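Local coordinates for nsp9 (Porcine coronavirus HKU15, PDB 5YM6), which probably binds single-stranded nucleic acid as part of coronavirus replication, with an affinity that is enhanced when it dimerises, at residues R7-A12 with K27-T32; N14-F19 with D47-V52; A41-K46 with S80-Y85; L84-N89 with M97-I102. All blocks are in the same frame, centred on the assembly; numbering follows the deposited sequence.

The four contacts follow one antiparallel sheet and the helix packed on it, a worked example of how neighbouring strands build a small barrel sheet and a helix packs against it. Contacts 1 and 2 share strand 8-18, which pairs with 23-33 toward one end and with 49-55 toward the other; their centres lie about 18 Å apart, and Asn-14 joins them through Tyr-30. Contact 3 continues the sheet from strand 36-44 to strand 82-86, with its centre about 10 Å from that of contact 2, to which the Asp-18 to Lys-46 salt bridge ties it. Contact 4 shares Leu-84 with contact 3 and brings in helix 92-105, which also touches contact 1 and the second subunit.

Contact 1 of 4, residues R7-A12 with K27-T32; sequences RNVFTA and KSFYVT
Asn-8, Phe-10 and Ala-12 face Thr-32, Tyr-30 and Ser-28 as the hydrogen-bonded pairs of an antiparallel beta hairpin, the one formed by strands 8-18 and 23-33. Each pair exchanges two backbone bonds, six in all; Thr-32 N donates to Asn-8 O at 2.8 Å, and Ser-28 N reaches Ala-12 O almost straight, with 176° at the hydrogen. The non-hydrogen-bonded pairs Val-9 with Val-31 and Thr-11 with Phe-29 alternate with them, and CA-H...O contacts such as Thr-11 CA to Ser-28 O, 3.0 Å, fill in between.

Aromatic contacts differ on the two faces. On one, Phe-10 and Tyr-30 have rings in planes 16° apart, offset until little of either overlaps, with centroids 5.4 Å apart. Phe-10 CG sits between its own backbone N and carbonyl carbon (chi1 87°), which swings the ring over toward the partner strand, where Thr-32 CG2 meets its edge 3.7 Å from CD1. On the other face Thr-11 CG2 lies over the ring of Phe-29, 4.0 Å from its centroid, a CH-pi contact, while Val-9 CG1 approaches the same ring at its edge.

Apolar contact completes that second face: Val-9 CG2 meets Val-31 CG2 at 4.2 Å, and the extended chain of Lys-27 passes Thr-11 at a slant, CE against CB.

Polar groups at the side-chain ends look beyond the pair. Tyr-30 OH and Ser-28 OG both bond to Asn-14 OD1. The chemistry thus splits the hairpin: the Val-9, Phe-29 and Val-31 face is largely apolar, Thr-11 being the exception, and turns to helix 92-105, whereas the opposite face mixes aromatic surface with hydroxyls gathered on one amide oxygen.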
loop_
_atom_site.group_PDB
_atom_site.type_symbol
_atom_site.label_atom_id
_atom_site.label_comp_id
_atom_site.label_asym_id
_atom_site.label_seq_id
_atom_site.Cartn_x
_atom_site.Cartn_y
_atom_site.Cartn_z
ATOM N N ARG B 7 3.595 2.522 -8.679
ATOM C CA ARG B 7 2.349 3.251 -8.553
ATOM C C ARG B 7 2.595 4.472 -7.689
ATOM O O ARG B 7 3.436 4.451 -6.798
ATOM C CB ARG B 7 1.262 2.356 -7.959
ATOM C CG ARG B 7 0.831 1.211 -8.862
ATOM C CD ARG B 7 0.073 0.174 -8.058
ATOM N NE ARG B 7 -0.646 -0.789 -8.887
ATOM C CZ ARG B 7 -0.096 -1.855 -9.462
ATOM N NH1 ARG B 7 -0.852 -2.663 -10.191
ATOM N NH2 ARG B 7 1.200 -2.115 -9.319
ATOM N N ASN B 8 1.875 5.551 -7.960
ATOM C CA ASN B 8 1.994 6.731 -7.136
ATOM C C ASN B 8 0.644 7.102 -6.560
ATOM O O ASN B 8 -0.393 6.652 -7.053
ATOM C CB ASN B 8 2.565 7.907 -7.932
ATOM C CG ASN B 8 4.056 7.784 -8.164
ATOM O OD1 ASN B 8 4.783 7.232 -7.338
ATOM N ND2 ASN B 8 4.523 8.304 -9.293
ATOM N N VAL B 9 0.672 7.895 -5.500
ATOM C CA VAL B 9 -0.537 8.501 -4.960
ATOM C C VAL B 9 -0.457 10.023 -5.128
ATOM O O VAL B 9 0.542 10.644 -4.762
ATOM C CB VAL B 9 -0.745 8.153 -3.457
ATOM C CG1 VAL B 9 -1.903 8.947 -2.874
ATOM C CG2 VAL B 9 -0.964 6.654 -3.264
ATOM N N PHE B 10 -1.495 10.639 -5.683
ATOM C CA PHE B 10 -1.549 12.090 -5.623
ATOM C C PHE B 10 -2.943 12.494 -5.181
ATOM O O PHE B 10 -3.911 11.762 -5.384
ATOM C CB PHE B 10 -1.143 12.746 -6.962
ATOM C CG PHE B 10 -2.267 12.914 -7.956
ATOM C CD1 PHE B 10 -2.555 11.920 -8.878
ATOM C CD2 PHE B 10 -3.008 14.085 -7.999
ATOM C CE1 PHE B 10 -3.587 12.076 -9.798
ATOM C CE2 PHE B 10 -4.034 14.246 -8.924
ATOM C CZ PHE B 10 -4.323 13.242 -9.818
ATOM N N THR B 11 -3.021 13.660 -4.564
ATOM C CA THR B 11 -4.253 14.122 -3.950
ATOM C C THR B 11 -4.813 15.363 -4.627
ATOM O O THR B 11 -4.068 16.243 -5.062
ATOM C CB THR B 11 -4.032 14.416 -2.459
ATOM O OG1 THR B 11 -3.057 15.454 -2.319
ATOM C CG2 THR B 11 -3.535 13.173 -1.743
ATOM N N ALA B 12 -6.134 15.421 -4.728
ATOM C CA ALA B 12 -6.810 16.627 -5.189
ATOM C C ALA B 12 -8.120 16.786 -4.429
ATOM O O ALA B 12 -8.200 16.428 -3.273
ATOM C CB ALA B 12 -7.044 16.565 -6.684
ATOM N N LYS B 27 -10.948 15.969 0.350
ATOM C CA LYS B 27 -9.630 15.639 -0.167
ATOM C C LYS B 27 -9.671 14.258 -0.796
ATOM O O LYS B 27 -10.118 13.303 -0.156
ATOM C CB LYS B 27 -8.590 15.679 0.943
ATOM C CG LYS B 27 -7.211 15.236 0.510
ATOM C CD LYS B 27 -6.192 15.539 1.603
ATOM C CE LYS B 27 -4.769 15.317 1.141
ATOM N NZ LYS B 27 -3.833 15.490 2.290
ATOM N N SER B 28 -9.214 14.144 -2.038
ATOM C CA SER B 28 -9.286 12.862 -2.736
ATOM C C SER B 28 -7.917 12.244 -2.960
ATOM O O SER B 28 -6.946 12.946 -3.234
ATOM C CB SER B 28 -10.005 13.039 -4.069
ATOM O OG SER B 28 -9.391 14.086 -4.813
ATOM N N PHE B 29 -7.859 10.916 -2.874
ATOM C CA PHE B 29 -6.616 10.163 -3.039
ATOM C C PHE B 29 -6.723 9.300 -4.280
ATOM O O PHE B 29 -7.582 8.431 -4.369
ATOM C CB PHE B 29 -6.332 9.290 -1.815
ATOM C CG PHE B 29 -6.052 10.079 -0.564
ATOM C CD1 PHE B 29 -7.084 10.696 0.134
ATOM C CD2 PHE B 29 -4.761 10.225 -0.103
ATOM C CE1 PHE B 29 -6.823 11.427 1.274
ATOM C CE2 PHE B 29 -4.503 10.962 1.044
ATOM C CZ PHE B 29 -5.526 11.557 1.720
ATOM N N TYR B 30 -5.854 9.562 -5.245
ATOM C CA TYR B 30 -5.831 8.791 -6.473
ATOM C C TYR B 30 -4.593 7.903 -6.504
ATOM O O TYR B 30 -3.530 8.314 -6.075
ATOM C CB TYR B 30 -5.824 9.710 -7.697
ATOM C CG TYR B 30 -7.114 10.459 -7.935
ATOM C CD1 TYR B 30 -7.332 11.708 -7.373
ATOM C CD2 TYR B 30 -8.098 9.917 -8.746
ATOM C CE1 TYR B 30 -8.508 12.391 -7.598
ATOM C CE2 TYR B 30 -9.276 10.591 -8.984
ATOM C CZ TYR B 30 -9.471 11.830 -8.409
ATOM O OH TYR B 30 -10.642 12.494 -8.643
ATOM N N VAL B 31 -4.746 6.688 -7.014
ATOM C CA VAL B 31 -3.582 5.874 -7.330
ATOM C C VAL B 31 -3.378 5.943 -8.835
ATOM O O VAL B 31 -4.316 5.732 -9.601
ATOM C CB VAL B 31 -3.733 4.417 -6.869
ATOM C CG1 VAL B 31 -2.578 3.570 -7.417
ATOM C CG2 VAL B 31 -3.748 4.354 -5.343
ATOM N N THR B 32 -2.153 6.242 -9.243
ATOM C CA THR B 32 -1.804 6.269 -10.654
ATOM C C THR B 32 -0.921 5.083 -11.007
ATOM O O THR B 32 -0.083 4.662 -10.207
ATOM C CB THR B 32 -1.052 7.554 -11.044
ATOM O OG1 THR B 32 0.229 7.568 -10.402
ATOM C CG2 THR B 32 -1.833 8.778 -10.626
#

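Contact 2 of 4, residues N14-F19 with D47-V52; sequences NTAQDF and DNLKTV
Gln-17 O receives two backbone N-H groups from the partner strand, Lys-50 N at 2.9 Å and Thr-51 N at 3.1 Å, both close to straight. In return Gln-17 N donates to Thr-51 O at 2.9 Å. The tight part of the contact lies beside this double grip. Ala-16 CB rests against Leu-49 CD1 at 3.9 Å, and Val-52 sends CG2 to Asn-14 CB. Leu-49 continues inward to Val-26 and Ile-42, and both it and Val-52 reach Leu-65, so this face belongs to the barrel interior.

On the other face Gln-17 folds back at chi2 (77°), which brings its amide across the side chain of Thr-51 at about a right angle. Thr-51 OG1 donates to Gln-17 OE1 at 2.7 Å, in the amide plane and on a lone pair, which helps fix the amide's rotation.

Lys-50 and Thr-51 together face Gln-17, a classic beta bulge. It shifts the register by one between Gln-17 and Asp-18 where strand 8-18 meets strand 49-55 in the antiparallel nsp9 sheet. Beyond it the side chains of Asp-18 and Leu-49 diverge.

The far end is looser and nearer solvent. Asn-48 ND2 makes only a weak bond to Asp-18 OD2, at 3.3 Å, the two side chains lying side by side with their planes 45° apart; the stronger partner of that carboxylate is Lys-46, in a salt bridge. The exposed ring of Phe-19 has Lys-50 laid over one face: CB stands 3.7 Å from the centroid, 13° off the normal, and CD continues across toward CE2. Asn-48 O reaches the edge of that ring, 3.2 Å from CD1.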
loop_
_atom_site.group_PDB
_atom_site.type_symbol
_atom_site.label_atom_id
_atom_site.label_comp_id
_atom_site.label_asym_id
_atom_site.label_seq_id
_atom_site.Cartn_x
_atom_site.Cartn_y
_atom_site.Cartn_z
ATOM N N ASN B 14 -12.570 16.488 -4.440
ATOM C CA ASN B 14 -13.813 16.086 -5.085
ATOM C C ASN B 14 -14.997 16.609 -4.275
ATOM O O ASN B 14 -14.829 17.129 -3.172
ATOM C CB ASN B 14 -13.901 14.547 -5.225
ATOM C CG ASN B 14 -13.088 13.992 -6.402
ATOM O OD1 ASN B 14 -11.873 14.104 -6.445
ATOM N ND2 ASN B 14 -13.777 13.346 -7.342
ATOM N N THR B 15 -16.192 16.458 -4.822
ATOM C CA THR B 15 -17.403 16.807 -4.105
ATOM C C THR B 15 -18.069 15.526 -3.638
ATOM O O THR B 15 -18.269 14.601 -4.428
ATOM C CB THR B 15 -18.354 17.613 -4.991
ATOM O OG1 THR B 15 -17.694 18.821 -5.396
ATOM C CG2 THR B 15 -19.642 17.956 -4.234
ATOM N N ALA B 16 -18.384 15.466 -2.350
ATOM C CA ALA B 16 -19.056 14.319 -1.778
ATOM C C ALA B 16 -20.452 14.719 -1.320
ATOM O O ALA B 16 -20.756 15.905 -1.145
ATOM C CB ALA B 16 -18.243 13.752 -0.610
ATOM N N GLN B 17 -21.291 13.713 -1.115
ATOM C CA GLN B 17 -22.680 13.906 -0.747
ATOM C C GLN B 17 -22.929 13.123 0.533
ATOM O O GLN B 17 -22.475 11.976 0.647
ATOM C CB GLN B 17 -23.603 13.420 -1.878
ATOM C CG GLN B 17 -23.440 14.154 -3.218
ATOM C CD GLN B 17 -22.205 13.737 -4.028
ATOM O OE1 GLN B 17 -21.925 12.539 -4.226
ATOM N NE2 GLN B 17 -21.474 14.730 -4.519
ATOM N N ASP B 18 -23.620 13.714 1.505
ATOM C CA ASP B 18 -23.928 12.950 2.710
ATOM C C ASP B 18 -25.307 12.301 2.604
ATOM O O ASP B 18 -25.959 12.380 1.566
ATOM C CB ASP B 18 -23.818 13.821 3.978
ATOM C CG ASP B 18 -24.807 14.973 4.016
ATOM O OD1 ASP B 18 -25.873 14.901 3.372
ATOM O OD2 ASP B 18 -24.507 15.953 4.721
ATOM N N PHE B 19 -25.747 11.658 3.679
ATOM C CA PHE B 19 -26.995 10.915 3.628
ATOM C C PHE B 19 -28.194 11.848 3.456
ATOM O O PHE B 19 -29.240 11.432 2.955
ATOM C CB PHE B 19 -27.123 10.039 4.870
ATOM C CG PHE B 19 -26.263 8.795 4.809
ATOM C CD1 PHE B 19 -24.920 8.845 5.148
ATOM C CD2 PHE B 19 -26.794 7.589 4.388
ATOM C CE1 PHE B 19 -24.122 7.710 5.079
ATOM C CE2 PHE B 19 -26.005 6.450 4.316
ATOM C CZ PHE B 19 -24.665 6.511 4.662
ATOM N N ASP B 47 -18.373 12.963 9.251
ATOM C CA ASP B 47 -18.435 11.520 9.475
ATOM C C ASP B 47 -19.631 10.856 8.785
ATOM O O ASP B 47 -19.837 9.649 8.928
ATOM C CB ASP B 47 -18.449 11.204 10.982
ATOM C CG ASP B 47 -19.760 11.592 11.684
ATOM O OD1 ASP B 47 -20.636 12.254 11.093
ATOM O OD2 ASP B 47 -19.899 11.226 12.868
ATOM N N ASN B 48 -20.385 11.629 8.005
ATOM C CA ASN B 48 -21.634 11.134 7.433
ATOM C C ASN B 48 -21.682 11.112 5.910
ATOM O O ASN B 48 -22.764 11.185 5.328
ATOM C CB ASN B 48 -22.824 11.956 7.952
ATOM C CG ASN B 48 -22.709 13.438 7.623
ATOM O OD1 ASN B 48 -21.620 13.981 7.580
ATOM N ND2 ASN B 48 -23.848 14.092 7.385
ATOM N N LEU B 49 -20.530 10.988 5.257
ATOM C CA LEU B 49 -20.526 10.972 3.798
ATOM C C LEU B 49 -21.007 9.619 3.267
ATOM O O LEU B 49 -20.676 8.564 3.813
ATOM C CB LEU B 49 -19.126 11.294 3.252
ATOM C CG LEU B 49 -18.580 12.643 3.731
ATOM C CD1 LEU B 49 -17.257 12.950 3.057
ATOM C CD2 LEU B 49 -19.593 13.769 3.465
ATOM N N LYS B 50 -21.774 9.660 2.184
ATOM C CA LYS B 50 -22.305 8.446 1.588
ATOM C C LYS B 50 -21.765 8.183 0.185
ATOM O O LYS B 50 -21.484 7.036 -0.174
ATOM C CB LYS B 50 -23.834 8.512 1.551
ATOM C CG LYS B 50 -24.488 7.288 0.929
ATOM C CD LYS B 50 -25.998 7.432 0.883
ATOM C CE LYS B 50 -26.638 6.288 0.108
ATOM N NZ LYS B 50 -28.112 6.485 0.016
ATOM N N THR B 51 -21.637 9.226 -0.621
ATOM C CA THR B 51 -21.168 9.052 -1.989
ATOM C C THR B 51 -20.166 10.123 -2.362
ATOM O O THR B 51 -20.051 11.152 -1.689
ATOM C CB THR B 51 -22.331 9.069 -3.029
ATOM O OG1 THR B 51 -22.975 10.353 -3.042
ATOM C CG2 THR B 51 -23.351 7.984 -2.732
ATOM N N VAL B 52 -19.436 9.872 -3.438
ATOM C CA VAL B 52 -18.518 10.872 -3.961
ATOM C C VAL B 52 -18.677 10.911 -5.473
ATOM O O VAL B 52 -18.885 9.883 -6.123
ATOM C CB VAL B 52 -17.064 10.592 -3.554
ATOM C CG1 VAL B 52 -16.591 9.229 -4.094
ATOM C CG2 VAL B 52 -16.152 11.708 -4.030
#

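Contact 3 of 4, residues A41-K46 with S80-Y85; sequences AITSTK and SVVYLY
Tyr-85 and Tyr-83 stand on one face of strand 82-86, where it runs antiparallel to strand 36-44 within the nsp9 barrel sheet, opposite Ile-42 and Ser-44. Both pairs are of the hydrogen-bonded type, each with two backbone bonds, and Thr-43 with Leu-84 forms the non-hydrogen-bonded pair between them.

The tyrosines share a first torsion that sets CG anti to the carbonyl carbon (chi1 -58° in Tyr-85), yet their rings do different work. Tyr-85 leans across Ile-42: its CB packs on Ile-42 CG1 at 3.8 Å, the ring edge passes Ile-42 O, and the hydroxyl donates to Lys-46 O at 2.6 Å. Tyr-85 OH is also hydrogen-bonded to Leu-49 N, so this phenol joins strand 82-86 to the turn that follows strand 36-44 and to the strand after it. Tyr-83 makes no such bond to the turn in this contact; its ring edge rests there, with CE2 3.5 Å from Thr-45 O.

The turn is shaped by Ser-44. Its OG points anti to the backbone N (chi1 171°) and accepts from Lys-46 N at 2.9 Å, which makes an ST turn. Lys-46 leaves the backbone pointing away from strand 82-86, its NZ being the partner of Asp-18.

On the opposite face the contacts are between carbon atoms. Leu-84 turns CD1 between two partners, Thr-43 CG2 at 3.7 Å and Ala-41 CB at 3.8 Å, its chain meeting that of Thr-43 at a slant, while Val-82 CG1 touches Thr-43 CB. Where the strands part, one water stands between two carbonyls, donating to Thr-45 O and to Val-81 O, the latter at 3.0 Å.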
loop_
_atom_site.group_PDB
_atom_site.type_symbol
_atom_site.label_atom_id
_atom_site.label_comp_id
_atom_site.label_asym_id
_atom_site.label_seq_id
_atom_site.Cartn_x
_atom_site.Cartn_y
_atom_site.Cartn_z
ATOM N N ALA B 41 -9.726 6.756 -2.337
ATOM C CA ALA B 41 -10.217 7.185 -1.023
ATOM C C ALA B 41 -10.448 8.682 -0.937
ATOM O O ALA B 41 -9.902 9.455 -1.734
ATOM C CB ALA B 41 -9.229 6.749 0.072
ATOM N N ILE B 42 -11.250 9.099 0.048
ATOM C CA ILE B 42 -11.371 10.514 0.365
ATOM C C ILE B 42 -11.213 10.694 1.863
ATOM O O ILE B 42 -11.450 9.751 2.626
ATOM C CB ILE B 42 -12.710 11.092 -0.089
ATOM C CG1 ILE B 42 -13.872 10.395 0.628
ATOM C CG2 ILE B 42 -12.840 10.958 -1.613
ATOM C CD1 ILE B 42 -15.189 11.125 0.515
ATOM N N THR B 43 -10.777 11.882 2.272
ATOM C CA THR B 43 -10.835 12.263 3.682
ATOM C C THR B 43 -11.616 13.554 3.872
ATOM O O THR B 43 -11.687 14.409 2.992
ATOM C CB THR B 43 -9.442 12.431 4.311
ATOM O OG1 THR B 43 -8.712 13.452 3.614
ATOM C CG2 THR B 43 -8.668 11.117 4.271
ATOM N N SER B 44 -12.231 13.664 5.043
ATOM C CA SER B 44 -13.148 14.749 5.351
ATOM C C SER B 44 -13.245 14.875 6.857
ATOM O O SER B 44 -12.999 13.911 7.560
ATOM C CB SER B 44 -14.531 14.465 4.769
ATOM O OG SER B 44 -15.475 15.410 5.228
ATOM N N THR B 45 -13.629 16.046 7.351
ATOM C CA THR B 45 -13.921 16.174 8.769
ATOM C C THR B 45 -15.354 15.708 9.061
ATOM O O THR B 45 -15.747 15.577 10.222
ATOM C CB THR B 45 -13.728 17.617 9.257
ATOM O OG1 THR B 45 -14.484 18.501 8.426
ATOM C CG2 THR B 45 -12.256 18.003 9.184
ATOM N N LYS B 46 -16.129 15.445 8.013
ATOM C CA LYS B 46 -17.515 14.987 8.186
ATOM C C LYS B 46 -17.550 13.469 8.331
ATOM O O LYS B 46 -16.844 12.762 7.597
ATOM C CB LYS B 46 -18.390 15.421 7.011
ATOM C CG LYS B 46 -18.571 16.930 6.851
ATOM C CD LYS B 46 -19.619 17.248 5.779
ATOM C CE LYS B 46 -20.966 16.606 6.117
ATOM N NZ LYS B 46 -22.017 16.718 5.050
ATOM N N SER B 80 -6.804 17.467 15.127
ATOM C CA SER B 80 -8.153 17.357 14.584
ATOM C C SER B 80 -8.491 15.914 14.216
ATOM O O SER B 80 -7.604 15.112 13.924
ATOM C CB SER B 80 -8.310 18.265 13.360
ATOM O OG SER B 80 -9.664 18.336 12.942
ATOM N N VAL B 81 -9.779 15.591 14.237
ATOM C CA VAL B 81 -10.244 14.264 13.858
ATOM C C VAL B 81 -10.648 14.247 12.381
ATOM O O VAL B 81 -11.475 15.048 11.944
ATOM C CB VAL B 81 -11.434 13.815 14.719
ATOM C CG1 VAL B 81 -11.850 12.413 14.347
ATOM C CG2 VAL B 81 -11.076 13.881 16.200
ATOM N N VAL B 82 -10.047 13.335 11.624
ATOM C CA VAL B 82 -10.310 13.196 10.194
ATOM C C VAL B 82 -10.994 11.856 9.944
ATOM O O VAL B 82 -10.768 10.913 10.693
ATOM C CB VAL B 82 -8.990 13.269 9.376
ATOM C CG1 VAL B 82 -9.276 13.397 7.901
ATOM C CG2 VAL B 82 -8.132 14.436 9.858
ATOM N N TYR B 83 -11.825 11.756 8.906
ATOM C CA TYR B 83 -12.385 10.456 8.527
ATOM C C TYR B 83 -11.939 10.033 7.143
ATOM O O TYR B 83 -12.053 10.793 6.193
ATOM C CB TYR B 83 -13.905 10.482 8.584
ATOM C CG TYR B 83 -14.397 10.803 9.965
ATOM C CD1 TYR B 83 -14.513 9.811 10.936
ATOM C CD2 TYR B 83 -14.704 12.105 10.313
ATOM C CE1 TYR B 83 -14.948 10.125 12.218
ATOM C CE2 TYR B 83 -15.137 12.422 11.572
ATOM C CZ TYR B 83 -15.255 11.434 12.521
ATOM O OH TYR B 83 -15.689 11.787 13.785
ATOM N N LEU B 84 -11.426 8.818 7.053
ATOM C CA LEU B 84 -10.977 8.238 5.798
ATOM C C LEU B 84 -12.063 7.312 5.273
ATOM O O LEU B 84 -12.565 6.444 6.015
ATOM C CB LEU B 84 -9.663 7.465 6.001
ATOM C CG LEU B 84 -9.150 6.603 4.839
ATOM C CD1 LEU B 84 -8.622 7.468 3.728
ATOM C CD2 LEU B 84 -8.051 5.636 5.308
ATOM N N TYR B 85 -12.447 7.505 4.014
ATOM C CA TYR B 85 -13.444 6.652 3.377
ATOM C C TYR B 85 -12.835 6.036 2.141
ATOM O O TYR B 85 -12.393 6.772 1.255
ATOM C CB TYR B 85 -14.676 7.428 2.920
ATOM C CG TYR B 85 -15.461 8.221 3.935
ATOM C CD1 TYR B 85 -14.999 9.448 4.398
ATOM C CD2 TYR B 85 -16.709 7.784 4.354
ATOM C CE1 TYR B 85 -15.747 10.196 5.298
ATOM C CE2 TYR B 85 -17.464 8.533 5.239
ATOM C CZ TYR B 85 -16.973 9.731 5.709
ATOM O OH TYR B 85 -17.721 10.474 6.590
HETATM O O HOH W 1 -14.296 15.966 12.645
#

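Contact 4 of 4, residues L84-N89 with M97-I102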
loop_
_atom_site.group_PDB
_atom_site.type_symbol
_atom_site.label_atom_id
_atom_site.label_comp_id
_atom_site.label_asym_id
_atom_site.label_seq_id
_atom_site.Cartn_x
_atom_site.Cartn_y
_atom_site.Cartn_z
ATOM N N LEU B 84 -11.426 8.818 7.053
ATOM C CA LEU B 84 -10.977 8.238 5.798
ATOM C C LEU B 84 -12.063 7.312 5.273
ATOM O O LEU B 84 -12.565 6.444 6.015
ATOM C CB LEU B 84 -9.663 7.465 6.001
ATOM C CG LEU B 84 -9.150 6.603 4.839
ATOM C CD1 LEU B 84 -8.622 7.468 3.728
ATOM C CD2 LEU B 84 -8.051 5.636 5.308
ATOM N N TYR B 85 -12.447 7.505 4.014
ATOM C CA TYR B 85 -13.444 6.652 3.377
ATOM C C TYR B 85 -12.835 6.036 2.141
ATOM O O TYR B 85 -12.393 6.772 1.255
ATOM C CB TYR B 85 -14.676 7.428 2.920
ATOM C CG TYR B 85 -15.461 8.221 3.935
ATOM C CD1 TYR B 85 -14.999 9.448 4.398
ATOM C CD2 TYR B 85 -16.709 7.784 4.354
ATOM C CE1 TYR B 85 -15.747 10.196 5.298
ATOM C CE2 TYR B 85 -17.464 8.533 5.239
ATOM C CZ TYR B 85 -16.973 9.731 5.709
ATOM O OH TYR B 85 -17.721 10.474 6.590
ATOM N N PHE B 86 -12.818 4.706 2.060
ATOM C CA PHE B 86 -12.429 4.060 0.823
ATOM C C PHE B 86 -13.622 3.980 -0.106
ATOM O O PHE B 86 -14.769 3.877 0.334
ATOM C CB PHE B 86 -11.862 2.664 1.073
ATOM C CG PHE B 86 -10.484 2.685 1.638
ATOM C CD1 PHE B 86 -9.422 3.091 0.854
ATOM C CD2 PHE B 86 -10.256 2.339 2.952
ATOM C CE1 PHE B 86 -8.143 3.130 1.363
ATOM C CE2 PHE B 86 -8.976 2.368 3.467
ATOM C CZ PHE B 86 -7.926 2.767 2.667
ATOM N N ILE B 87 -13.343 4.059 -1.398
ATOM C CA ILE B 87 -14.386 3.918 -2.407
ATOM C C ILE B 87 -14.783 2.434 -2.452
ATOM O O ILE B 87 -13.923 1.562 -2.346
ATOM C CB ILE B 87 -13.902 4.426 -3.787
ATOM C CG1 ILE B 87 -14.169 5.939 -3.926
ATOM C CG2 ILE B 87 -14.633 3.721 -4.923
ATOM C CD1 ILE B 87 -13.471 6.797 -2.911
ATOM N N GLN B 88 -16.077 2.158 -2.582
ATOM C CA GLN B 88 -16.565 0.785 -2.505
ATOM C C GLN B 88 -15.894 -0.096 -3.561
ATOM O O GLN B 88 -15.728 0.321 -4.708
ATOM C CB GLN B 88 -18.084 0.729 -2.653
ATOM C CG GLN B 88 -18.613 -0.696 -2.466
ATOM C CD GLN B 88 -20.123 -0.783 -2.407
ATOM O OE1 GLN B 88 -20.826 0.004 -3.036
ATOM N NE2 GLN B 88 -20.629 -1.752 -1.645
ATOM N N ASN B 89 -15.482 -1.287 -3.127
ATOM C CA ASN B 89 -14.910 -2.329 -3.989
ATOM C C ASN B 89 -13.509 -2.037 -4.502
ATOM O O ASN B 89 -13.002 -2.728 -5.378
ATOM C CB ASN B 89 -15.837 -2.601 -5.178
ATOM C CG ASN B 89 -17.134 -3.229 -4.754
ATOM O OD1 ASN B 89 -17.173 -4.018 -3.805
ATOM N ND2 ASN B 89 -18.210 -2.883 -5.444
ATOM N N MET B 97 -1.750 1.124 -0.810
ATOM C CA MET B 97 -1.082 2.315 -1.341
ATOM C C MET B 97 -1.470 3.586 -0.571
ATOM O O MET B 97 -0.616 4.397 -0.193
ATOM C CB MET B 97 -1.425 2.499 -2.823
ATOM C CG MET B 97 -0.752 1.530 -3.778
ATOM S SD MET B 97 1.008 1.826 -3.932
ATOM C CE MET B 97 1.058 3.466 -4.662
ATOM N N VAL B 98 -2.764 3.754 -0.340
ATOM C CA VAL B 98 -3.266 4.957 0.334
ATOM C C VAL B 98 -2.946 4.947 1.827
ATOM O O VAL B 98 -2.535 5.965 2.384
ATOM C CB VAL B 98 -4.773 5.113 0.103
ATOM C CG1 VAL B 98 -5.359 6.227 0.969
ATOM C CG2 VAL B 98 -5.023 5.396 -1.354
ATOM N N ILE B 99 -3.079 3.795 2.476
ATOM C CA ILE B 99 -2.730 3.707 3.896
ATOM C C ILE B 99 -1.252 4.036 4.110
ATOM O O ILE B 99 -0.901 4.734 5.065
ATOM C CB ILE B 99 -3.047 2.317 4.469
ATOM C CG1 ILE B 99 -4.564 2.111 4.511
ATOM C CG2 ILE B 99 -2.479 2.155 5.873
ATOM C CD1 ILE B 99 -4.985 0.738 4.972
ATOM N N GLY B 100 -0.394 3.549 3.217
ATOM C CA GLY B 100 1.026 3.845 3.305
ATOM C C GLY B 100 1.301 5.331 3.159
ATOM O O GLY B 100 2.133 5.900 3.872
ATOM N N HIS B 101 0.588 5.962 2.234
ATOM C CA HIS B 101 0.788 7.375 1.952
ATOM C C HIS B 101 0.377 8.221 3.149
ATOM O O HIS B 101 1.115 9.113 3.569
ATOM C CB HIS B 101 0.001 7.780 0.698
ATOM C CG HIS B 101 0.238 9.192 0.261
ATOM N ND1 HIS B 101 1.220 9.533 -0.649
ATOM C CD2 HIS B 101 -0.385 10.345 0.591
ATOM C CE1 HIS B 101 1.188 10.840 -0.853
ATOM N NE2 HIS B 101 0.228 11.355 -0.108
ATOM N N ILE B 102 -0.783 7.912 3.723
ATOM C CA ILE B 102 -1.287 8.653 4.869
ATOM C C ILE B 102 -0.370 8.453 6.080
ATOM O O ILE B 102 -0.155 9.374 6.864
ATOM C CB ILE B 102 -2.733 8.241 5.197
ATOM C CG1 ILE B 102 -3.663 8.686 4.059
ATOM C CG2 ILE B 102 -3.183 8.838 6.520
ATOM C CD1 ILE B 102 -5.111 8.364 4.279
#
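The single long helix of the nsp9 fold, 92-105, packs on the barrel sheet, and Phe-86 meets Val-98 and Ile-99 where the backbones come nearest. The axes of the two short segments run nearly antiparallel, 11.3 Å apart, so side chains alone bridge the space and no hydrogen bond crosses.

Phe-86 carries half the contact. It presents the far edge of its ring rather than a face: CZ meets Ile-99 CG1 at 3.9 Å, in the ring plane and with the two side chains at about a right angle, and CE1 meets Val-98 CB at 4.1 Å as the chains slide past each other in opposite directions. With CG anti to the carbonyl carbon (chi1 -75°), the ring is carried toward the helix although its CB leaves the strand to one side of it.

The other half belongs to Leu-84, whose CD1 reaches tip to tip toward Ile-102 CD1 at 3.7 Å. Its looser partner is Val-98 CG1, 4.4 Å from the same methyl. Val-98 and Ile-102 lie one turn apart, linked by the helical bond from Ile-102 N to Val-98 O at 2.9 Å, and thus present neighbouring side chains to the strand. All five touching residues are buried.

Around this layer, Val-98 also touches Val-40 of strand 36-44 and Phe-29 of strand 23-33, which Ile-102 touches too, while Met-97 reaches Val-9 and Val-31. On the dimer side Met-97 packs on Gly-96 of the second subunit and Ile-99 on its Met-97; Gly-96 and Gly-100 fit the GxxxG pattern of nsp9 helix dimers, leaving this helix sandwiched between its own sheet and the partner chain.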